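Local coordinates for protein superoxide dismutase (Leishmania major, PDB 4F2N) that probably converts superoxide radicals into molecular oxygen and hydrogen peroxide at a protein-bound iron ion, at residues P48-R53 and K113-G118; A147-F152 and D207-L212; E167-S172 and S182-I187. All coordinates share one frame; numbering follows the deposited sequence.

Contact 1 (P48-R53 and K113-G118)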
ATOM      1  N   PRO B  48       2.945   2.258  24.799  1.00 33.23           N
ATOM      2  CA  PRO B  48       4.267   1.667  24.496  1.00 33.33           C
ATOM      3  C   PRO B  48       4.465   1.177  23.061  1.00 32.88           C
ATOM      4  O   PRO B  48       5.453   0.506  22.776  1.00 34.33           O
ATOM      5  CB  PRO B  48       4.310   0.467  25.437  1.00 35.18           C
ATOM      6  CG  PRO B  48       2.885   0.011  25.492  1.00 35.33           C
ATOM      7  CD  PRO B  48       2.035   1.255  25.393  1.00 34.28           C
ATOM      8  N   VAL B  49       3.540   1.497  22.165  1.00 30.64           N
ATOM      9  CA  VAL B  49       3.518   0.874  20.833  1.00 29.61           C
ATOM     10  C   VAL B  49       4.168   1.717  19.723  1.00 28.84           C
ATOM     11  O   VAL B  49       5.029   1.205  19.000  1.00 28.95           O
ATOM     12  CB  VAL B  49       2.089   0.430  20.459  1.00 29.10           C
ATOM     13  CG1 VAL B  49       2.011  -0.121  19.023  1.00 27.39           C
ATOM     14  CG2 VAL B  49       1.619  -0.600  21.485  1.00 30.08           C
ATOM     15  N   MET B  50       3.772   2.986  19.618  1.00 27.80           N
ATOM     16  CA  MET B  50       4.264   3.904  18.573  1.00 27.18           C
ATOM     17  C   MET B  50       5.284   4.921  19.089  1.00 26.78           C
ATOM     18  O   MET B  50       4.967   5.692  19.979  1.00 26.21           O
ATOM     19  CB  MET B  50       3.104   4.704  17.995  1.00 27.46           C
ATOM     20  CG  MET B  50       2.204   3.889  17.065  1.00 29.05           C
ATOM     21  SD  MET B  50       0.906   4.972  16.452  1.00 31.86           S
ATOM     22  CE  MET B  50      -0.226   3.737  15.835  1.00 30.21           C
ATOM     23  N   SER B  51       6.465   4.963  18.471  1.00 25.40           N
ATOM     24  CA  SER B  51       7.501   5.929  18.832  1.00 26.02           C
ATOM     25  C   SER B  51       7.084   7.352  18.441  1.00 25.34           C
ATOM     26  O   SER B  51       6.211   7.531  17.591  1.00 24.22           O
ATOM     27  CB  SER B  51       8.797   5.581  18.103  1.00 25.69           C
ATOM     28  OG  SER B  51       8.641   5.858  16.713  1.00 24.61           O
ATOM     29  N   PRO B  52       7.724   8.373  19.055  1.00 25.46           N
ATOM     30  CA  PRO B  52       7.485   9.757  18.645  1.00 25.42           C
ATOM     31  C   PRO B  52       7.652   9.961  17.134  1.00 25.36           C
ATOM     32  O   PRO B  52       6.758  10.550  16.489  1.00 24.87           O
ATOM     33  CB  PRO B  52       8.538  10.550  19.462  1.00 26.66           C
ATOM     34  CG  PRO B  52       8.660   9.736  20.727  1.00 27.21           C
ATOM     35  CD  PRO B  52       8.566   8.298  20.280  1.00 26.43           C
ATOM     36  N   ARG B  53       8.740   9.437  16.559  1.00 25.29           N
ATOM     37  CA  ARG B  53       8.966   9.628  15.121  1.00 25.00           C
ATOM     38  C   ARG B  53       7.906   8.900  14.281  1.00 24.09           C
ATOM     39  O   ARG B  53       7.440   9.453  13.286  1.00 23.80           O
ATOM     40  CB  ARG B  53      10.399   9.261  14.703  1.00 26.12           C
ATOM     41  CG  ARG B  53      10.674   9.362  13.200  1.00 26.54           C
ATOM     42  CD  ARG B  53      10.407  10.770  12.673  1.00 27.12           C
ATOM     43  NE  ARG B  53      11.084  11.044  11.405  1.00 27.12           N
ATOM     44  CZ  ARG B  53      11.122  12.244  10.832  1.00 28.40           C
ATOM     45  NH1 ARG B  53      10.543  13.284  11.431  1.00 29.98           N
ATOM     46  NH2 ARG B  53      11.778  12.422   9.692  1.00 28.20           N
ATOM     47  N   LYS B 113      -8.784   8.628  17.252  1.00 21.43           N
ATOM     48  CA  LYS B 113      -9.787   8.519  18.336  1.00 22.84           C
ATOM     49  C   LYS B 113      -9.800   7.133  18.985  1.00 22.67           C
ATOM     50  O   LYS B 113     -10.189   7.006  20.165  1.00 23.32           O
ATOM     51  CB  LYS B 113     -11.193   8.854  17.816  1.00 23.68           C
ATOM     52  CG  LYS B 113     -11.361  10.280  17.332  1.00 26.03           C
ATOM     53  CD  LYS B 113     -11.267  11.282  18.453  1.00 28.80           C
ATOM     54  CE  LYS B 113     -12.624  11.518  19.093  1.00 31.11           C
ATOM     55  NZ  LYS B 113     -12.450  12.564  20.145  1.00 34.14           N
ATOM     56  N   CYS B 114      -9.369   6.111  18.234  1.00 21.66           N
ATOM     57  CA  CYS B 114      -9.281   4.741  18.739  1.00 21.41           C
ATOM     58  C   CYS B 114      -8.068   4.475  19.619  1.00 21.72           C
ATOM     59  O   CYS B 114      -7.942   3.367  20.135  1.00 21.27           O
ATOM     60  CB  CYS B 114      -9.200   3.757  17.585  1.00 20.98           C
ATOM     61  SG  CYS B 114     -10.761   3.718  16.719  1.00 21.25           S
ATOM     62  N   LEU B 115      -7.159   5.450  19.711  1.00 21.82           N
ATOM     63  CA  LEU B 115      -5.879   5.235  20.390  1.00 22.69           C
ATOM     64  C   LEU B 115      -5.623   6.223  21.512  1.00 24.33           C
ATOM     65  O   LEU B 115      -6.073   7.383  21.466  1.00 24.52           O
ATOM     66  CB  LEU B 115      -4.691   5.283  19.408  1.00 21.85           C
ATOM     67  CG  LEU B 115      -4.833   4.487  18.100  1.00 21.09           C
ATOM     68  CD1 LEU B 115      -3.691   4.801  17.126  1.00 20.31           C
ATOM     69  CD2 LEU B 115      -4.852   3.001  18.464  1.00 20.80           C
ATOM     70  N   SER B 116      -4.859   5.747  22.491  1.00 25.50           N
ATOM     71  CA  SER B 116      -4.454   6.541  23.651  1.00 27.07           C
ATOM     72  C   SER B 116      -3.185   5.947  24.295  1.00 28.11           C
ATOM     73  O   SER B 116      -3.065   4.727  24.407  1.00 27.83           O
ATOM     74  CB  SER B 116      -5.596   6.558  24.691  1.00 28.45           C
ATOM     75  OG  SER B 116      -5.377   7.591  25.638  1.00 30.32           O
ATOM     76  N   PRO B 117      -2.247   6.800  24.759  1.00 29.56           N
ATOM     77  CA  PRO B 117      -1.073   6.252  25.472  1.00 30.70           C
ATOM     78  C   PRO B 117      -1.486   5.293  26.578  1.00 31.41           C
ATOM     79  O   PRO B 117      -2.286   5.658  27.431  1.00 32.13           O
ATOM     80  CB  PRO B 117      -0.394   7.506  26.042  1.00 31.86           C
ATOM     81  CG  PRO B 117      -0.750   8.581  25.048  1.00 31.68           C
ATOM     82  CD  PRO B 117      -2.182   8.270  24.658  1.00 30.64           C
ATOM     83  N   GLY B 118      -0.985   4.059  26.521  1.00 31.59           N
ATOM     84  CA  GLY B 118      -1.312   3.035  27.519  1.00 31.89           C
ATOM     85  C   GLY B 118      -2.708   2.450  27.421  1.00 30.97           C
ATOM     86  O   GLY B 118      -3.111   1.653  28.264  1.00 31.23           O
TER

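Contact 2 (A147-F152 and D207-L212)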
ATOM      1  N   ALA B 147      -7.161 -10.920   9.883  1.00 19.95           N
ATOM      2  CA  ALA B 147      -7.690 -10.146   8.747  1.00 19.58           C
ATOM      3  C   ALA B 147      -6.719  -9.004   8.365  1.00 19.20           C
ATOM      4  O   ALA B 147      -6.499  -8.730   7.175  1.00 18.96           O
ATOM      5  CB  ALA B 147      -9.099  -9.603   9.039  1.00 19.25           C
ATOM      6  N   GLY B 148      -6.143  -8.342   9.369  1.00 19.07           N
ATOM      7  CA  GLY B 148      -5.168  -7.274   9.082  1.00 18.92           C
ATOM      8  C   GLY B 148      -3.905  -7.799   8.394  1.00 19.35           C
ATOM      9  O   GLY B 148      -3.391  -7.177   7.466  1.00 18.71           O
ATOM     10  N   VAL B 149      -3.399  -8.933   8.867  1.00 20.15           N
ATOM     11  CA  VAL B 149      -2.208  -9.555   8.273  1.00 21.31           C
ATOM     12  C   VAL B 149      -2.470  -9.915   6.801  1.00 22.32           C
ATOM     13  O   VAL B 149      -1.619  -9.693   5.933  1.00 23.60           O
ATOM     14  CB  VAL B 149      -1.814 -10.817   9.050  1.00 22.38           C
ATOM     15  CG1 VAL B 149      -0.849 -11.689   8.239  1.00 23.71           C
ATOM     16  CG2 VAL B 149      -1.154 -10.395  10.361  1.00 21.95           C
ATOM     17  N   ASN B 150      -3.656 -10.456   6.553  1.00 21.98           N
ATOM     18  CA  ASN B 150      -4.028 -10.951   5.239  1.00 22.49           C
ATOM     19  C   ASN B 150      -4.507  -9.883   4.266  1.00 21.03           C
ATOM     20  O   ASN B 150      -4.804 -10.197   3.133  1.00 20.71           O
ATOM     21  CB  ASN B 150      -5.122 -12.001   5.383  1.00 24.57           C
ATOM     22  CG  ASN B 150      -4.625 -13.283   6.003  1.00 26.68           C
ATOM     23  OD1 ASN B 150      -3.437 -13.587   5.996  1.00 29.05           O
ATOM     24  ND2 ASN B 150      -5.554 -14.068   6.500  1.00 29.78           N
ATOM     25  N   ASN B 151      -4.613  -8.635   4.707  1.00 20.25           N
ATOM     26  CA  ASN B 151      -5.120  -7.577   3.836  1.00 19.74           C
ATOM     27  C   ASN B 151      -4.015  -7.186   2.842  1.00 19.38           C
ATOM     28  O   ASN B 151      -3.084  -6.453   3.207  1.00 19.00           O
ATOM     29  CB  ASN B 151      -5.558  -6.364   4.651  1.00 20.42           C
ATOM     30  CG  ASN B 151      -6.446  -5.443   3.868  1.00 21.96           C
ATOM     31  OD1 ASN B 151      -7.045  -5.850   2.897  1.00 23.10           O
ATOM     32  ND2 ASN B 151      -6.596  -4.228   4.330  1.00 24.48           N
ATOM     33  N   PHE B 152      -4.110  -7.670   1.606  1.00 18.33           N
ATOM     34  CA  PHE B 152      -2.986  -7.527   0.660  1.00 18.59           C
ATOM     35  C   PHE B 152      -2.830  -6.070   0.266  1.00 18.31           C
ATOM     36  O   PHE B 152      -3.810  -5.439  -0.160  1.00 18.56           O
ATOM     37  CB  PHE B 152      -3.210  -8.363  -0.614  1.00 19.02           C
ATOM     38  CG  PHE B 152      -2.016  -8.413  -1.523  1.00 19.24           C
ATOM     39  CD1 PHE B 152      -0.853  -9.066  -1.129  1.00 19.71           C
ATOM     40  CD2 PHE B 152      -2.049  -7.818  -2.759  1.00 19.50           C
ATOM     41  CE1 PHE B 152       0.254  -9.127  -1.981  1.00 20.23           C
ATOM     42  CE2 PHE B 152      -0.951  -7.873  -3.614  1.00 20.08           C
ATOM     43  CZ  PHE B 152       0.203  -8.516  -3.214  1.00 20.54           C
ATOM     44  N   ASP B 207       3.295  -8.470  14.258  1.00 23.60           N
ATOM     45  CA  ASP B 207       3.685  -7.989  15.590  1.00 24.76           C
ATOM     46  C   ASP B 207       3.037  -6.641  15.918  1.00 23.76           C
ATOM     47  O   ASP B 207       2.628  -6.407  17.050  1.00 23.88           O
ATOM     48  CB  ASP B 207       5.188  -7.840  15.640  1.00 25.93           C
ATOM     49  CG  ASP B 207       5.899  -9.171  15.597  1.00 28.21           C
ATOM     50  OD1 ASP B 207       5.235 -10.224  15.776  1.00 28.29           O
ATOM     51  OD2 ASP B 207       7.134  -9.169  15.420  1.00 29.48           O
ATOM     52  N   TYR B 208       2.993  -5.747  14.933  1.00 22.18           N
ATOM     53  CA  TYR B 208       2.322  -4.456  15.098  1.00 21.54           C
ATOM     54  C   TYR B 208       0.863  -4.635  15.546  1.00 21.54           C
ATOM     55  O   TYR B 208       0.447  -4.063  16.548  1.00 21.65           O
ATOM     56  CB  TYR B 208       2.405  -3.663  13.780  1.00 20.68           C
ATOM     57  CG  TYR B 208       1.311  -2.620  13.528  1.00 19.65           C
ATOM     58  CD1 TYR B 208       1.192  -1.462  14.343  1.00 20.15           C
ATOM     59  CD2 TYR B 208       0.445  -2.757  12.440  1.00 19.36           C
ATOM     60  CE1 TYR B 208       0.199  -0.502  14.093  1.00 19.54           C
ATOM     61  CE2 TYR B 208      -0.530  -1.808  12.171  1.00 18.56           C
ATOM     62  CZ  TYR B 208      -0.641  -0.674  12.974  1.00 18.99           C
ATOM     63  OH  TYR B 208      -1.613   0.290  12.697  1.00 18.10           O
ATOM     64  N   LEU B 209       0.107  -5.449  14.804  1.00 20.72           N
ATOM     65  CA  LEU B 209      -1.281  -5.726  15.132  1.00 20.82           C
ATOM     66  C   LEU B 209      -1.484  -6.379  16.504  1.00 22.11           C
ATOM     67  O   LEU B 209      -2.431  -6.018  17.230  1.00 22.03           O
ATOM     68  CB  LEU B 209      -1.945  -6.561  14.020  1.00 19.80           C
ATOM     69  CG  LEU B 209      -2.113  -5.786  12.719  1.00 19.27           C
ATOM     70  CD1 LEU B 209      -2.401  -6.765  11.593  1.00 18.74           C
ATOM     71  CD2 LEU B 209      -3.226  -4.755  12.818  1.00 19.34           C
ATOM     72  N   LYS B 210      -0.589  -7.302  16.875  1.00 23.06           N
ATOM     73  CA  LYS B 210      -0.662  -7.915  18.198  1.00 24.46           C
ATOM     74  C   LYS B 210      -0.380  -6.860  19.287  1.00 25.56           C
ATOM     75  O   LYS B 210      -1.025  -6.856  20.344  1.00 26.18           O
ATOM     76  CB  LYS B 210       0.317  -9.102  18.317  1.00 25.11           C
ATOM     77  N   GLU B 211       0.576  -5.965  19.049  1.00 25.77           N
ATOM     78  CA  GLU B 211       0.937  -5.010  20.098  1.00 26.73           C
ATOM     79  C   GLU B 211      -0.057  -3.850  20.175  1.00 25.66           C
ATOM     80  O   GLU B 211      -0.226  -3.251  21.228  1.00 26.25           O
ATOM     81  CB  GLU B 211       2.388  -4.531  19.934  1.00 29.24           C
ATOM     82  CG  GLU B 211       3.395  -5.658  20.155  1.00 32.04           C
ATOM     83  CD  GLU B 211       4.852  -5.218  20.110  1.00 36.66           C
ATOM     84  OE1 GLU B 211       5.135  -4.011  20.312  1.00 39.25           O
ATOM     85  OE2 GLU B 211       5.733  -6.098  19.883  1.00 39.15           O
ATOM     86  N   LEU B 212      -0.733  -3.562  19.060  1.00 23.65           N
ATOM     87  CA  LEU B 212      -1.651  -2.428  18.960  1.00 22.72           C
ATOM     88  C   LEU B 212      -2.713  -2.403  20.063  1.00 22.79           C
ATOM     89  O   LEU B 212      -3.120  -1.325  20.507  1.00 22.11           O
ATOM     90  CB  LEU B 212      -2.339  -2.420  17.585  1.00 21.20           C
ATOM     91  CG  LEU B 212      -3.147  -1.169  17.210  1.00 20.96           C
ATOM     92  CD1 LEU B 212      -2.338   0.126  17.211  1.00 20.54           C
ATOM     93  CD2 LEU B 212      -3.788  -1.376  15.841  1.00 20.35           C
TER

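Contact 3 (E167-S172 and S182-I187)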
ATOM      1  N   GLU B 167     -25.356  -6.979  14.350  1.00 28.04           N
ATOM      2  CA  GLU B 167     -24.148  -7.798  14.391  1.00 27.19           C
ATOM      3  C   GLU B 167     -22.920  -6.930  14.464  1.00 24.61           C
ATOM      4  O   GLU B 167     -22.896  -5.825  13.921  1.00 23.43           O
ATOM      5  CB  GLU B 167     -24.017  -8.655  13.139  1.00 28.53           C
ATOM      6  CG  GLU B 167     -24.877  -9.906  13.138  1.00 32.49           C
ATOM      7  CD  GLU B 167     -24.995 -10.433  11.735  1.00 35.12           C
ATOM      8  OE1 GLU B 167     -25.464  -9.679  10.863  1.00 36.86           O
ATOM      9  OE2 GLU B 167     -24.577 -11.574  11.485  1.00 38.72           O
ATOM     10  N   LEU B 168     -21.884  -7.463  15.094  1.00 24.47           N
ATOM     11  CA  LEU B 168     -20.540  -6.900  15.003  1.00 22.51           C
ATOM     12  C   LEU B 168     -19.766  -7.684  13.947  1.00 22.69           C
ATOM     13  O   LEU B 168     -19.847  -8.925  13.898  1.00 23.14           O
ATOM     14  CB  LEU B 168     -19.825  -7.011  16.350  1.00 22.75           C
ATOM     15  CG  LEU B 168     -20.180  -5.981  17.420  1.00 23.54           C
ATOM     16  CD1 LEU B 168     -19.614  -6.460  18.739  1.00 24.60           C
ATOM     17  CD2 LEU B 168     -19.615  -4.623  17.033  1.00 22.95           C
ATOM     18  N   LEU B 169     -19.017  -6.977  13.102  1.00 21.21           N
ATOM     19  CA  LEU B 169     -18.370  -7.617  11.971  1.00 21.14           C
ATOM     20  C   LEU B 169     -16.953  -7.095  11.798  1.00 19.91           C
ATOM     21  O   LEU B 169     -16.714  -5.896  11.961  1.00 19.36           O
ATOM     22  CB  LEU B 169     -19.150  -7.329  10.661  1.00 22.50           C
ATOM     23  CG  LEU B 169     -20.625  -7.708  10.440  1.00 26.22           C
ATOM     24  CD1 LEU B 169     -21.209  -6.983   9.228  1.00 28.34           C
ATOM     25  CD2 LEU B 169     -20.818  -9.209  10.268  1.00 26.59           C
ATOM     26  N   ILE B 170     -16.039  -7.995  11.436  1.00 19.56           N
ATOM     27  CA  ILE B 170     -14.706  -7.610  10.967  1.00 19.79           C
ATOM     28  C   ILE B 170     -14.718  -7.482   9.460  1.00 21.49           C
ATOM     29  O   ILE B 170     -15.101  -8.413   8.756  1.00 21.56           O
ATOM     30  CB  ILE B 170     -13.638  -8.634  11.425  1.00 20.06           C
ATOM     31  CG1 ILE B 170     -13.677  -8.739  12.945  1.00 20.36           C
ATOM     32  CG2 ILE B 170     -12.235  -8.246  10.924  1.00 20.74           C
ATOM     33  CD1 ILE B 170     -12.788  -9.843  13.520  1.00 21.65           C
ATOM     34  N   ASP B 171     -14.255  -6.333   8.969  1.00 22.74           N
ATOM     35  CA  ASP B 171     -14.223  -6.039   7.551  1.00 26.06           C
ATOM     36  C   ASP B 171     -12.847  -5.447   7.229  1.00 26.19           C
ATOM     37  O   ASP B 171     -12.329  -4.687   8.022  1.00 25.76           O
ATOM     38  CB  ASP B 171     -15.307  -4.995   7.274  1.00 29.50           C
ATOM     39  CG  ASP B 171     -15.621  -4.841   5.816  1.00 36.56           C
ATOM     40  OD1 ASP B 171     -15.742  -5.884   5.122  1.00 42.74           O
ATOM     41  OD2 ASP B 171     -15.777  -3.674   5.358  1.00 40.05           O
ATOM     42  N   SER B 172     -12.262  -5.811   6.095  1.00 21.28           N
ATOM     43  CA  SER B 172     -11.015  -5.201   5.619  1.00 20.56           C
ATOM     44  C   SER B 172     -11.322  -4.412   4.378  1.00 19.75           C
ATOM     45  O   SER B 172     -12.129  -4.855   3.543  1.00 19.10           O
ATOM     46  CB  SER B 172     -10.004  -6.289   5.293  1.00 22.10           C
ATOM     47  OG  SER B 172      -9.441  -6.752   6.502  1.00 23.30           O
ATOM     48  N   SER B 182     -20.827   1.186   2.434  1.00 26.94           N
ATOM     49  CA  SER B 182     -21.839   0.137   2.351  1.00 28.43           C
ATOM     50  C   SER B 182     -22.892   0.208   3.487  1.00 28.51           C
ATOM     51  O   SER B 182     -23.766  -0.649   3.575  1.00 30.95           O
ATOM     52  CB  SER B 182     -21.175  -1.241   2.295  1.00 29.23           C
ATOM     53  OG  SER B 182     -20.539  -1.499   3.530  1.00 32.46           O
ATOM     54  N   GLY B 183     -22.835   1.232   4.327  1.00 26.64           N
ATOM     55  CA  GLY B 183     -23.856   1.417   5.387  1.00 25.58           C
ATOM     56  C   GLY B 183     -23.480   0.781   6.720  1.00 24.50           C
ATOM     57  O   GLY B 183     -24.296   0.745   7.657  1.00 24.54           O
ATOM     58  N   LEU B 184     -22.257   0.274   6.825  1.00 22.79           N
ATOM     59  CA  LEU B 184     -21.789  -0.234   8.131  1.00 22.40           C
ATOM     60  C   LEU B 184     -21.364   0.946   9.012  1.00 21.05           C
ATOM     61  O   LEU B 184     -21.071   2.018   8.497  1.00 21.04           O
ATOM     62  CB  LEU B 184     -20.641  -1.242   7.964  1.00 22.35           C
ATOM     63  CG  LEU B 184     -21.051  -2.583   7.297  1.00 23.55           C
ATOM     64  CD1 LEU B 184     -19.849  -3.518   7.239  1.00 23.50           C
ATOM     65  CD2 LEU B 184     -22.195  -3.291   8.019  1.00 24.55           C
ATOM     66  N   ARG B 185     -21.293   0.721  10.322  1.00 20.25           N
ATOM     67  CA  ARG B 185     -20.943   1.762  11.270  1.00 19.45           C
ATOM     68  C   ARG B 185     -19.708   1.347  12.019  1.00 19.05           C
ATOM     69  O   ARG B 185     -19.794   0.499  12.898  1.00 19.21           O
ATOM     70  CB  ARG B 185     -22.111   1.988  12.244  1.00 19.45           C
ATOM     71  CG  ARG B 185     -23.307   2.626  11.561  1.00 19.41           C
ATOM     72  CD  ARG B 185     -24.502   2.808  12.512  1.00 20.27           C
ATOM     73  NE  ARG B 185     -25.607   3.517  11.866  1.00 20.34           N
ATOM     74  CZ  ARG B 185     -26.741   3.906  12.472  1.00 21.08           C
ATOM     75  NH1 ARG B 185     -26.974   3.644  13.739  1.00 20.88           N
ATOM     76  NH2 ARG B 185     -27.669   4.543  11.782  1.00 21.37           N
ATOM     77  N   PRO B 186     -18.555   1.906  11.638  1.00 18.76           N
ATOM     78  CA  PRO B 186     -17.275   1.587  12.273  1.00 18.68           C
ATOM     79  C   PRO B 186     -17.293   1.928  13.750  1.00 18.91           C
ATOM     80  O   PRO B 186     -17.872   2.951  14.138  1.00 19.30           O
ATOM     81  CB  PRO B 186     -16.265   2.494  11.511  1.00 18.58           C
ATOM     82  CG  PRO B 186     -16.925   2.711  10.170  1.00 18.85           C
ATOM     83  CD  PRO B 186     -18.388   2.876  10.526  1.00 18.68           C
ATOM     84  N   ILE B 187     -16.667   1.073  14.568  1.00 18.71           N
ATOM     85  CA  ILE B 187     -16.449   1.364  15.979  1.00 19.02           C
ATOM     86  C   ILE B 187     -14.979   1.261  16.357  1.00 18.81           C
ATOM     87  O   ILE B 187     -14.581   1.761  17.407  1.00 20.17           O
ATOM     88  CB  ILE B 187     -17.366   0.536  16.945  1.00 19.20           C
ATOM     89  CG1 ILE B 187     -16.914  -0.928  17.022  1.00 19.20           C
ATOM     90  CG2 ILE B 187     -18.839   0.654  16.531  1.00 19.53           C
ATOM     91  CD1 ILE B 187     -17.713  -1.784  18.000  1.00 19.98           C
TER

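Contact 1 (P48-R53 and K113-G118)
Met50 and Leu115 meet methyl to methyl: the thioether methyl CE of Met50 lies 3.8 Å from CD1 of Leu115, and the two side chains cross at about a right angle. Met50 gets there by stretching out. Its CG sits beside the backbone N (chi1 -74°), and the chain is then extended through SD, so that CE is carried across to the other segment. Leu115 offers CD1 at the end of a CG likewise placed beside its own N, and it also packs on Ile46. This apolar pair is buried. A second van der Waals touch, nearer the surface, is looser: CD of the Pro48 ring comes to 4.3 Å from the backbone N of Gly118, with the CA atoms of Pro48 and Gly118 6.5 Å apart. The peptide bond before Pro48 is cis, and the positive phi of Gly118 (74°) is one that by itself favours glycine. Both segments belong to the alpha-hairpin part of the iron/manganese superoxide dismutase fold: 48-53 leads into helix 52-71, which carries the iron ligand His58, and 113-118 leaves helix 96-113, which carries His108. The side chain of Met50 lies about 9 Å from the bound iron(II) ion. No hydrogen bond joins the two segments directly; backbone bonds run instead from Gly118 to Gln47, just ahead of Pro48, from Ser116 to Ile215 and from Cys114 to Asp217. Val49 and Met50 both face Ile46, the pattern of a classic beta bulge. Ser51 is the N-cap of helix 52-71, its OG hydrogen-bonded to the backbone N of Gln54 and to OD1 of Asp200, while Arg53 in the first turn forms a salt bridge with Glu202 of the second subunit.

Contact 2 (A147-F152 and D207-L212)
Leu209 presses a single methyl onto the backbone at the end of helix 137-149. Its CD1 lies 3.7 Å from C of Gly148 and 3.6 Å from N of Val149, against the peptide bond that joins them. Gly148 has no side chain to hold the leucine off, and the CA atoms of Gly148 and Leu209 are 7.4 Å apart. The CG of Leu209 is turned beside its backbone N (chi1 -68°), which projects the branched end toward helix 137-149; Leu209 also packs on Ala190 of strand 185-191 and on Val192 in a loop. Gly148 and Leu209 are both buried, and this is the tight part of the contact.

The looser side is Val149, an exposed residue that reaches the same methyl with one branch: CG2 of Val149 is 4.0 Å from CD1 of Leu209. With CG1 anti to the backbone N (chi1 164°), CG2 is the branch left anti to the carbonyl carbon, and the two side chains slant across each other.

Around this packing, backbone oxygens at the end of helix 137-149 are taken up by Arg205, whose NH1 bonds to O of Gly148 and to O of Asn151. The O of Gly148 also receives a weak bond from N of Asn151 at 3.4 Å. Separately, the OH of Tyr208 is hydrogen-bonded to O of the iron ligand Asp191. Helix 205-212 thus packs through Leu209 against the last turn of helix 137-149, at a glycine, in the C-terminal domain of the iron/manganese superoxide dismutase fold, with the Leu209 side chain about 12 Å from the bound iron(II) ion.

Contact 3 (E167-S172 and S182-I187)
Strands 168-174 and 185-191 are the two outer members of a three-stranded antiparallel sheet in the C-terminal domain of the iron/manganese superoxide dismutase fold, with strand 155-161 between them. They are therefore not backbone neighbours: the CA atoms of Leu169 and Leu184 are 9.0 Å apart, those of Leu168 and Ile187 9.3 Å, and no hydrogen bond joins the segments. The backbone of the middle strand pairs with both, Leu169 with Cys160 and Arg185 with Val161. The touching pieces run 104° apart end to end, and the chain turns a corner at Ile187. Side chains bridge the central strand at two places. Leu168 sends CD2 to 3.6 Å from CD1 of Ile187, the two crossing at about a right angle; both also touch Val161 of the middle strand, and Leu168 packs on Ala129 and Phe134 as well. In Ile187, CG1 takes the crowded position between N and the carbonyl carbon (chi1 73°), and this directs CD1 to the leucine. Leu169 meets Leu184 more loosely, again at about a right angle: CD1 of Leu169 is 4.0 Å from CD2 of Leu184. Leu184 also approaches a second residue of strand 168-174 with its other branch: CD1 of Leu184 lies 4.5 Å from the carboxylate oxygen OD2 of Asp171.

How the contacts relate
Contact 1, in the alpha-hairpin part, joins two loop pieces next to helices 52-71 and 96-113; in the C-terminal domain, contact 2 joins two helices and contact 3 the outer strands of one sheet, nested in the loop that contact 2 closes. Contact 2 is mostly buried, whereas contacts 1 and 3 run from buried residues to more open ones. None has a hydrogen bond between its segments, and apolar packing dominates in all three, but contact 2 sets a methyl on helix backbone. Contact 2 touches both others: Leu212 CD1 is 4.0 Å from Leu115 CD2, and Ala147 CB is 3.9 Å from Ile170 CG2. Contacts 1 and 3 do not touch.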